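4-hydroxy-tetrahydrodipicolinate synthase (Thermotoga maritima, PDB 3PB0) catalyses the condensation of pyruvate with aspartate-beta-semialdehyde to 4-hydroxy-tetrahydrodipicolinate, a step of lysine biosynthesis, by way of a Schiff base. Local coordinates at residues 107-112 with 142-147; 135-140 with 161-166. The protein carries 3 engineered substitutions. All coordinates share one frame; numbering follows the deposited sequence.

Contact 1 (107-112 with 142-147)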
ATOM      1  N   VAL A 107       1.918   2.268   9.303  1.00 19.24           N
ATOM      2  CA  VAL A 107       2.001   3.410  10.213  1.00 20.04           C
ATOM      3  C   VAL A 107       2.816   4.592   9.667  1.00 20.83           C
ATOM      4  O   VAL A 107       4.053   4.539   9.581  1.00 21.13           O
ATOM      5  CB  VAL A 107       2.546   2.972  11.619  1.00 19.62           C
ATOM      6  CG1 VAL A 107       2.614   4.172  12.566  1.00 19.40           C
ATOM      7  CG2 VAL A 107       1.661   1.867  12.211  1.00 19.16           C
ATOM      8  N   VAL A 108       2.102   5.659   9.312  1.00 22.36           N
ATOM      9  CA  VAL A 108       2.686   6.887   8.752  1.00 22.89           C
ATOM     10  C   VAL A 108       3.449   7.695   9.793  1.00 23.82           C
ATOM     11  O   VAL A 108       3.098   7.676  10.960  1.00 24.10           O
ATOM     12  CB  VAL A 108       1.599   7.785   8.079  1.00 23.16           C
ATOM     13  CG1 VAL A 108       0.714   8.480   9.107  1.00 21.97           C
ATOM     14  CG2 VAL A 108       2.244   8.816   7.126  1.00 22.65           C
ATOM     15  N   THR A 109       4.502   8.386   9.361  1.00 25.60           N
ATOM     16  CA  THR A 109       5.243   9.302  10.231  1.00 27.70           C
ATOM     17  C   THR A 109       4.292  10.332  10.818  1.00 29.97           C
ATOM     18  O   THR A 109       3.414  10.821  10.108  1.00 30.67           O
ATOM     19  CB  THR A 109       6.321  10.102   9.454  1.00 27.46           C
ATOM     20  OG1 THR A 109       5.714  10.751   8.324  1.00 25.84           O
ATOM     21  CG2 THR A 109       7.451   9.201   8.990  1.00 25.93           C
ATOM     22  N   PRO A 110       4.457  10.670  12.108  1.00 32.38           N
ATOM     23  CA  PRO A 110       3.775  11.857  12.635  1.00 34.34           C
ATOM     24  C   PRO A 110       4.205  13.083  11.830  1.00 36.17           C
ATOM     25  O   PRO A 110       5.307  13.088  11.272  1.00 36.14           O
ATOM     26  CB  PRO A 110       4.297  11.951  14.076  1.00 34.43           C
ATOM     27  CG  PRO A 110       5.602  11.211  14.063  1.00 33.83           C
ATOM     28  CD  PRO A 110       5.349  10.061  13.112  1.00 32.53           C
ATOM     29  N   TYR A 111       3.354  14.104  11.751  1.00 38.76           N
ATOM     30  CA  TYR A 111       3.675  15.265  10.908  1.00 41.26           C
ATOM     31  C   TYR A 111       3.811  16.614  11.606  1.00 42.53           C
ATOM     32  O   TYR A 111       4.514  17.498  11.101  1.00 42.91           O
ATOM     33  CB  TYR A 111       2.735  15.384   9.696  1.00 41.85           C
ATOM     34  CG  TYR A 111       1.556  14.435   9.689  1.00 44.12           C
ATOM     35  CD1 TYR A 111       0.381  14.734  10.385  1.00 46.57           C
ATOM     36  CD2 TYR A 111       1.613  13.240   8.968  1.00 46.18           C
ATOM     37  CE1 TYR A 111      -0.703  13.856  10.371  1.00 47.71           C
ATOM     38  CE2 TYR A 111       0.540  12.355   8.946  1.00 47.20           C
ATOM     39  CZ  TYR A 111      -0.614  12.669   9.646  1.00 48.72           C
ATOM     40  OH  TYR A 111      -1.676  11.793   9.622  1.00 49.83           O
ATOM     41  N   TYR A 112       3.165  16.783  12.755  1.00 43.88           N
ATOM     42  CA  TYR A 112       3.120  18.111  13.370  1.00 45.17           C
ATOM     43  C   TYR A 112       4.431  18.550  14.016  1.00 45.82           C
ATOM     44  O   TYR A 112       5.235  17.715  14.454  1.00 46.16           O
ATOM     45  CB  TYR A 112       1.940  18.244  14.340  1.00 45.14           C
ATOM     46  CG  TYR A 112       0.597  18.007  13.686  1.00 45.96           C
ATOM     47  CD1 TYR A 112       0.264  18.625  12.474  1.00 46.35           C
ATOM     48  CD2 TYR A 112      -0.343  17.165  14.278  1.00 46.32           C
ATOM     49  CE1 TYR A 112      -0.971  18.407  11.871  1.00 46.63           C
ATOM     50  CE2 TYR A 112      -1.578  16.946  13.683  1.00 47.09           C
ATOM     51  CZ  TYR A 112      -1.885  17.565  12.483  1.00 46.74           C
ATOM     52  OH  TYR A 112      -3.116  17.326  11.909  1.00 48.04           O
ATOM     53  N   GLY A 142       6.594  13.421   0.294  1.00 25.13           N
ATOM     54  CA  GLY A 142       5.912  14.228  -0.736  1.00 26.90           C
ATOM     55  C   GLY A 142       4.549  14.718  -0.274  1.00 27.52           C
ATOM     56  O   GLY A 142       4.026  15.721  -0.775  1.00 28.05           O
ATOM     57  N   ARG A 143       3.988  14.006   0.697  1.00 28.38           N
ATOM     58  CA  ARG A 143       2.675  14.315   1.249  0.61 28.78           C
ATOM     59  C   ARG A 143       2.826  15.012   2.607  1.00 28.94           C
ATOM     60  O   ARG A 143       2.229  16.057   2.845  1.00 29.22           O
ATOM     61  CB  ARG A 143       1.845  13.027   1.376  0.61 28.80           C
ATOM     62  CG  ARG A 143       0.353  13.197   1.129  0.61 29.64           C
ATOM     63  CD  ARG A 143      -0.440  11.956   1.522  0.61 29.42           C
ATOM     64  NE  ARG A 143      -0.379  10.901   0.508  0.61 29.79           N
ATOM     65  CZ  ARG A 143      -0.370   9.596   0.777  0.61 28.77           C
ATOM     66  NH1 ARG A 143      -0.318   8.714  -0.213  0.61 28.53           N
ATOM     67  NH2 ARG A 143      -0.401   9.166   2.032  0.61 28.05           N
ATOM     68  N   THR A 144       3.644  14.429   3.487  1.00 29.37           N
ATOM     69  CA  THR A 144       3.822  14.935   4.869  1.00 29.35           C
ATOM     70  C   THR A 144       4.891  16.014   5.040  1.00 29.57           C
ATOM     71  O   THR A 144       4.846  16.799   5.995  1.00 30.15           O
ATOM     72  CB  THR A 144       4.163  13.797   5.865  1.00 29.14           C
ATOM     73  OG1 THR A 144       5.418  13.212   5.504  1.00 27.91           O
ATOM     74  CG2 THR A 144       3.074  12.721   5.880  1.00 29.26           C
ATOM     75  N   GLY A 145       5.856  16.046   4.128  1.00 29.39           N
ATOM     76  CA  GLY A 145       7.011  16.904   4.277  1.00 28.64           C
ATOM     77  C   GLY A 145       8.007  16.372   5.295  1.00 28.07           C
ATOM     78  O   GLY A 145       8.968  17.053   5.616  1.00 28.16           O
ATOM     79  N   VAL A 146       7.774  15.164   5.805  1.00 27.29           N
ATOM     80  CA  VAL A 146       8.675  14.516   6.767  1.00 26.34           C
ATOM     81  C   VAL A 146       9.307  13.279   6.122  1.00 25.55           C
ATOM     82  O   VAL A 146       8.600  12.402   5.619  1.00 25.84           O
ATOM     83  CB  VAL A 146       7.929  14.113   8.074  1.00 26.35           C
ATOM     84  CG1 VAL A 146       8.855  13.400   9.034  1.00 26.16           C
ATOM     85  CG2 VAL A 146       7.330  15.346   8.752  1.00 27.19           C
ATOM     86  N   ASN A 147      10.636  13.219   6.134  1.00 24.33           N
ATOM     87  CA  ASN A 147      11.364  12.097   5.559  1.00 23.49           C
ATOM     88  C   ASN A 147      12.084  11.269   6.628  1.00 23.09           C
ATOM     89  O   ASN A 147      12.871  11.807   7.409  1.00 23.39           O
ATOM     90  CB  ASN A 147      12.364  12.606   4.511  1.00 23.10           C
ATOM     91  CG  ASN A 147      12.993  11.489   3.705  1.00 23.75           C
ATOM     92  OD1 ASN A 147      12.304  10.584   3.212  1.00 24.69           O
ATOM     93  ND2 ASN A 147      14.312  11.544   3.553  1.00 22.73           N
TER
HETATM   94  O   HOH W   1       6.548  10.889   5.920  1.00 16.37           O
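Thr-144 leans into the bend that follows strand 104-108, its methyl against the ring of Tyr-111 and its hydroxyl turned to the side of Thr-109. Thr-144 CG2 lies 3.5 Å from Tyr-111 CD2, the two side chains crossing at about a right angle, and meets Val-108 CG2 more loosely. These loops follow the C-terminal ends of strands 104-108 and 134-139 of the TIM barrel, where Val-108 also touches Tyr-138, the predicted proton donor/acceptor. The first torsion of Thr-144 (63°) sets OG1 between its own N and carbonyl carbon, where it takes the N-H of Val-146 at 3.1 Å, an ST turn closing the chain round Gly-145. The same OG1 also bonds to Val-140 O, one turn back. Val-146 CG1 packs on Thr-109 CB, and its CG2 comes 3.9 Å from Pro-110 O. A water bridges the loops, 2.5 Å from Thr-109 OG1 and 2.6 Å from Thr-144 OG1, and donates to Val-146 O. A valine in place of Thr-144 would probably leave the water, the Val-146 N-H and Val-140 O each without this partner. With Thr-109 OG1 and Thr-144 OG1 3.8 Å apart, polar coupling runs through the water, while methyls and ring supply the direct packing.

Contact 2 (135-140 with 161-166); sequences IVVYNV and KNVVGI
Ile-166 holds CG1 anti to its backbone N (chi1 -173°) and its chain extended (chi2 168°), which carries CG1 and CD1 along strand 134-139 to Val-137. Val-137 likewise holds CG1 anti to its N, and this CG1 meets Ile-166 CG1 at 3.8 Å; its other methyl, CG2, reaches back to Val-163 CG1 at the same separation. Farther along, Ile-166 CD1 rests on CB of Asn-139, whose amide is directed to Glu-168. At the start of the strand Ile-135 stretches over the amide of Asn-162, Ile-135 CD1 3.8 Å from Asn-162 ND2, while that amide's OD1 bonds to Ser-128 on helix 117-129.

Ile-135, Val-137, Val-163 and Ile-166 share one face of the sheet, the one turned to the surrounding helices. Val-136 points to the other face; at the bulge its CG2 touches Val-164 CG1 at 3.6 Å. Val-136 also lies beside Lys-167 and Ile-212, predicted to be the Schiff-base lysine and a pyruvate-binding residue.

Three backbone bonds join the strands. Ile-135 uses both its groups, its N-H going to Asn-162 O and its O taking the N-H of Val-164, with Val-164 N 2.8 Å from Ile-135 O. The third runs from Val-137 N to Gly-165 O at 3.1 Å. Between the second and third the register slips by one residue, a beta bulge in which Val-164 adopts helix-like backbone angles and Gly-165 is nearly fully extended. Past it, the CA of Ile-166 approaches Val-137 O in a CA-H...O contact.

The axes run the same way, 28° apart, as neighbouring strands of a parallel barrel do, and the short helix 141-144 and then helix 150-159 lie between them in sequence. This is a beta-alpha-beta unit of the TIM barrel, joining the fifth and sixth strands, which bear the predicted catalytic Tyr-138 and Lys-167.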
ATOM      1  N   ILE A 135       4.618  -4.247  11.982  1.00 21.64           N
ATOM      2  CA  ILE A 135       4.478  -2.822  11.724  1.00 20.66           C
ATOM      3  C   ILE A 135       5.256  -2.441  10.468  1.00 19.54           C
ATOM      4  O   ILE A 135       6.423  -2.813  10.298  1.00 19.45           O
ATOM      5  CB  ILE A 135       4.943  -1.978  12.920  1.00 20.65           C
ATOM      6  CG1 ILE A 135       4.132  -2.348  14.161  1.00 21.69           C
ATOM      7  CG2 ILE A 135       4.846  -0.474  12.607  1.00 20.45           C
ATOM      8  CD1 ILE A 135       4.842  -2.007  15.460  1.00 21.26           C
ATOM      9  N   VAL A 136       4.586  -1.720   9.579  1.00 18.47           N
ATOM     10  CA  VAL A 136       5.238  -1.202   8.397  1.00 17.34           C
ATOM     11  C   VAL A 136       5.345   0.314   8.512  1.00 17.12           C
ATOM     12  O   VAL A 136       4.335   1.016   8.613  1.00 17.20           O
ATOM     13  CB  VAL A 136       4.521  -1.648   7.086  1.00 17.74           C
ATOM     14  CG1 VAL A 136       5.286  -1.145   5.847  1.00 14.73           C
ATOM     15  CG2 VAL A 136       4.398  -3.171   7.037  1.00 16.49           C
ATOM     16  N   VAL A 137       6.587   0.801   8.531  1.00 16.96           N
ATOM     17  CA  VAL A 137       6.884   2.227   8.475  1.00 16.69           C
ATOM     18  C   VAL A 137       6.451   2.818   7.129  1.00 16.61           C
ATOM     19  O   VAL A 137       6.807   2.296   6.076  1.00 16.05           O
ATOM     20  CB  VAL A 137       8.397   2.466   8.724  1.00 16.62           C
ATOM     21  CG1 VAL A 137       8.761   3.914   8.477  1.00 17.06           C
ATOM     22  CG2 VAL A 137       8.742   2.065  10.180  1.00 17.69           C
ATOM     23  N   TYR A 138       5.668   3.891   7.159  1.00 16.30           N
ATOM     24  CA  TYR A 138       5.230   4.523   5.919  1.00 16.97           C
ATOM     25  C   TYR A 138       5.935   5.873   5.798  1.00 17.42           C
ATOM     26  O   TYR A 138       5.629   6.805   6.538  1.00 17.88           O
ATOM     27  CB  TYR A 138       3.697   4.656   5.912  1.00 16.93           C
ATOM     28  CG  TYR A 138       3.043   5.238   4.667  1.00 17.95           C
ATOM     29  CD1 TYR A 138       3.700   5.267   3.440  1.00 19.05           C
ATOM     30  CD2 TYR A 138       1.723   5.702   4.714  1.00 20.27           C
ATOM     31  CE1 TYR A 138       3.087   5.805   2.296  1.00 20.76           C
ATOM     32  CE2 TYR A 138       1.087   6.229   3.560  1.00 21.28           C
ATOM     33  CZ  TYR A 138       1.782   6.271   2.364  1.00 21.39           C
ATOM     34  OH  TYR A 138       1.189   6.779   1.232  1.00 22.82           O
ATOM     35  N   ASN A 139       6.905   5.937   4.893  1.00 17.44           N
ATOM     36  CA  ASN A 139       7.675   7.152   4.621  1.00 17.94           C
ATOM     37  C   ASN A 139       7.153   7.801   3.352  1.00 17.82           C
ATOM     38  O   ASN A 139       7.341   7.282   2.250  1.00 17.01           O
ATOM     39  CB  ASN A 139       9.162   6.823   4.471  1.00 18.42           C
ATOM     40  CG  ASN A 139      10.026   8.065   4.287  1.00 20.10           C
ATOM     41  OD1 ASN A 139       9.876   9.051   5.005  1.00 21.46           O
ATOM     42  ND2 ASN A 139      10.931   8.016   3.323  1.00 20.43           N
ATOM     43  N   VAL A 140       6.486   8.934   3.507  1.00 17.78           N
ATOM     44  CA  VAL A 140       5.863   9.591   2.366  1.00 19.21           C
ATOM     45  C   VAL A 140       6.073  11.108   2.508  1.00 20.05           C
ATOM     46  O   VAL A 140       5.150  11.840   2.827  1.00 21.16           O
ATOM     47  CB  VAL A 140       4.360   9.141   2.221  1.00 18.62           C
ATOM     48  CG1 VAL A 140       3.528   9.550   3.433  1.00 19.39           C
ATOM     49  CG2 VAL A 140       3.719   9.598   0.916  1.00 18.78           C
ATOM     50  N   LYS A 161      12.037  -5.169  16.727  1.00 23.89           N
ATOM     51  CA  LYS A 161      11.941  -6.472  16.085  1.00 24.18           C
ATOM     52  C   LYS A 161      10.623  -6.706  15.361  1.00 23.79           C
ATOM     53  O   LYS A 161      10.592  -7.405  14.359  1.00 23.76           O
ATOM     54  CB  LYS A 161      12.205  -7.603  17.093  1.00 24.91           C
ATOM     55  CG  LYS A 161      13.523  -7.506  17.849  1.00 26.44           C
ATOM     56  CD  LYS A 161      14.745  -7.680  16.947  1.00 29.79           C
ATOM     57  CE  LYS A 161      16.014  -7.246  17.681  1.00 30.62           C
ATOM     58  NZ  LYS A 161      17.215  -7.331  16.815  1.00 33.02           N
ATOM     59  N   ASN A 162       9.540  -6.116  15.861  1.00 23.77           N
ATOM     60  CA  ASN A 162       8.233  -6.271  15.223  1.00 23.42           C
ATOM     61  C   ASN A 162       7.903  -5.236  14.126  1.00 22.34           C
ATOM     62  O   ASN A 162       6.819  -5.269  13.559  1.00 22.48           O
ATOM     63  CB  ASN A 162       7.123  -6.340  16.269  1.00 23.49           C
ATOM     64  CG  ASN A 162       6.997  -5.067  17.080  1.00 25.06           C
ATOM     65  OD1 ASN A 162       7.909  -4.240  17.133  1.00 27.11           O
ATOM     66  ND2 ASN A 162       5.856  -4.908  17.728  1.00 27.85           N
ATOM     67  N   VAL A 163       8.826  -4.321  13.841  1.00 21.99           N
ATOM     68  CA  VAL A 163       8.737  -3.504  12.619  1.00 21.19           C
ATOM     69  C   VAL A 163       9.275  -4.365  11.477  1.00 20.85           C
ATOM     70  O   VAL A 163      10.462  -4.713  11.465  1.00 21.08           O
ATOM     71  CB  VAL A 163       9.517  -2.180  12.737  1.00 21.67           C
ATOM     72  CG1 VAL A 163       9.563  -1.464  11.377  1.00 20.96           C
ATOM     73  CG2 VAL A 163       8.876  -1.275  13.787  1.00 21.00           C
ATOM     74  N   VAL A 164       8.399  -4.762  10.554  1.00 19.70           N
ATOM     75  CA  VAL A 164       8.778  -5.749   9.522  1.00 18.83           C
ATOM     76  C   VAL A 164       9.510  -5.126   8.335  1.00 17.83           C
ATOM     77  O   VAL A 164      10.374  -5.760   7.702  1.00 17.75           O
ATOM     78  CB  VAL A 164       7.551  -6.585   9.028  1.00 19.10           C
ATOM     79  CG1 VAL A 164       6.438  -5.693   8.497  1.00 20.04           C
ATOM     80  CG2 VAL A 164       7.964  -7.604   7.966  1.00 20.84           C
ATOM     81  N   GLY A 165       9.167  -3.882   8.035  1.00 16.49           N
ATOM     82  CA  GLY A 165       9.676  -3.255   6.850  1.00 16.43           C
ATOM     83  C   GLY A 165       9.294  -1.801   6.743  1.00 15.95           C
ATOM     84  O   GLY A 165       8.818  -1.173   7.706  1.00 15.11           O
ATOM     85  N   ILE A 166       9.524  -1.269   5.553  1.00 15.08           N
ATOM     86  CA  ILE A 166       9.189   0.100   5.283  1.00 14.94           C
ATOM     87  C   ILE A 166       8.517   0.157   3.899  1.00 14.71           C
ATOM     88  O   ILE A 166       8.989  -0.477   2.935  1.00 14.08           O
ATOM     89  CB  ILE A 166      10.460   1.004   5.377  1.00 15.01           C
ATOM     90  CG1 ILE A 166      10.106   2.496   5.268  1.00 15.01           C
ATOM     91  CG2 ILE A 166      11.529   0.578   4.346  1.00 14.69           C
ATOM     92  CD1 ILE A 166      11.294   3.418   5.651  1.00 16.09           C
TER

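Contact 2 is a buried part of the barrel wall, whereas contact 1 lies farther from the centre of the chain, partly buried, in the loops beyond the C-terminal ends of strands 104-108 and 134-139. The chemistry follows the place: backbone bonds and branched aliphatic side chains in contact 2, a bridging water, hydroxyls and an ST turn beside methyl and ring packing in contact 1. They meet directly, since those two strands are neighbours in the sheet and Val-107 N lies 2.8 Å from Val-136 O, a probable hydrogen bond. Near the loops Asn-147 OD1 probably accepts from Asn-139 ND2, joining segment 142-147 to the end of strand 134-139.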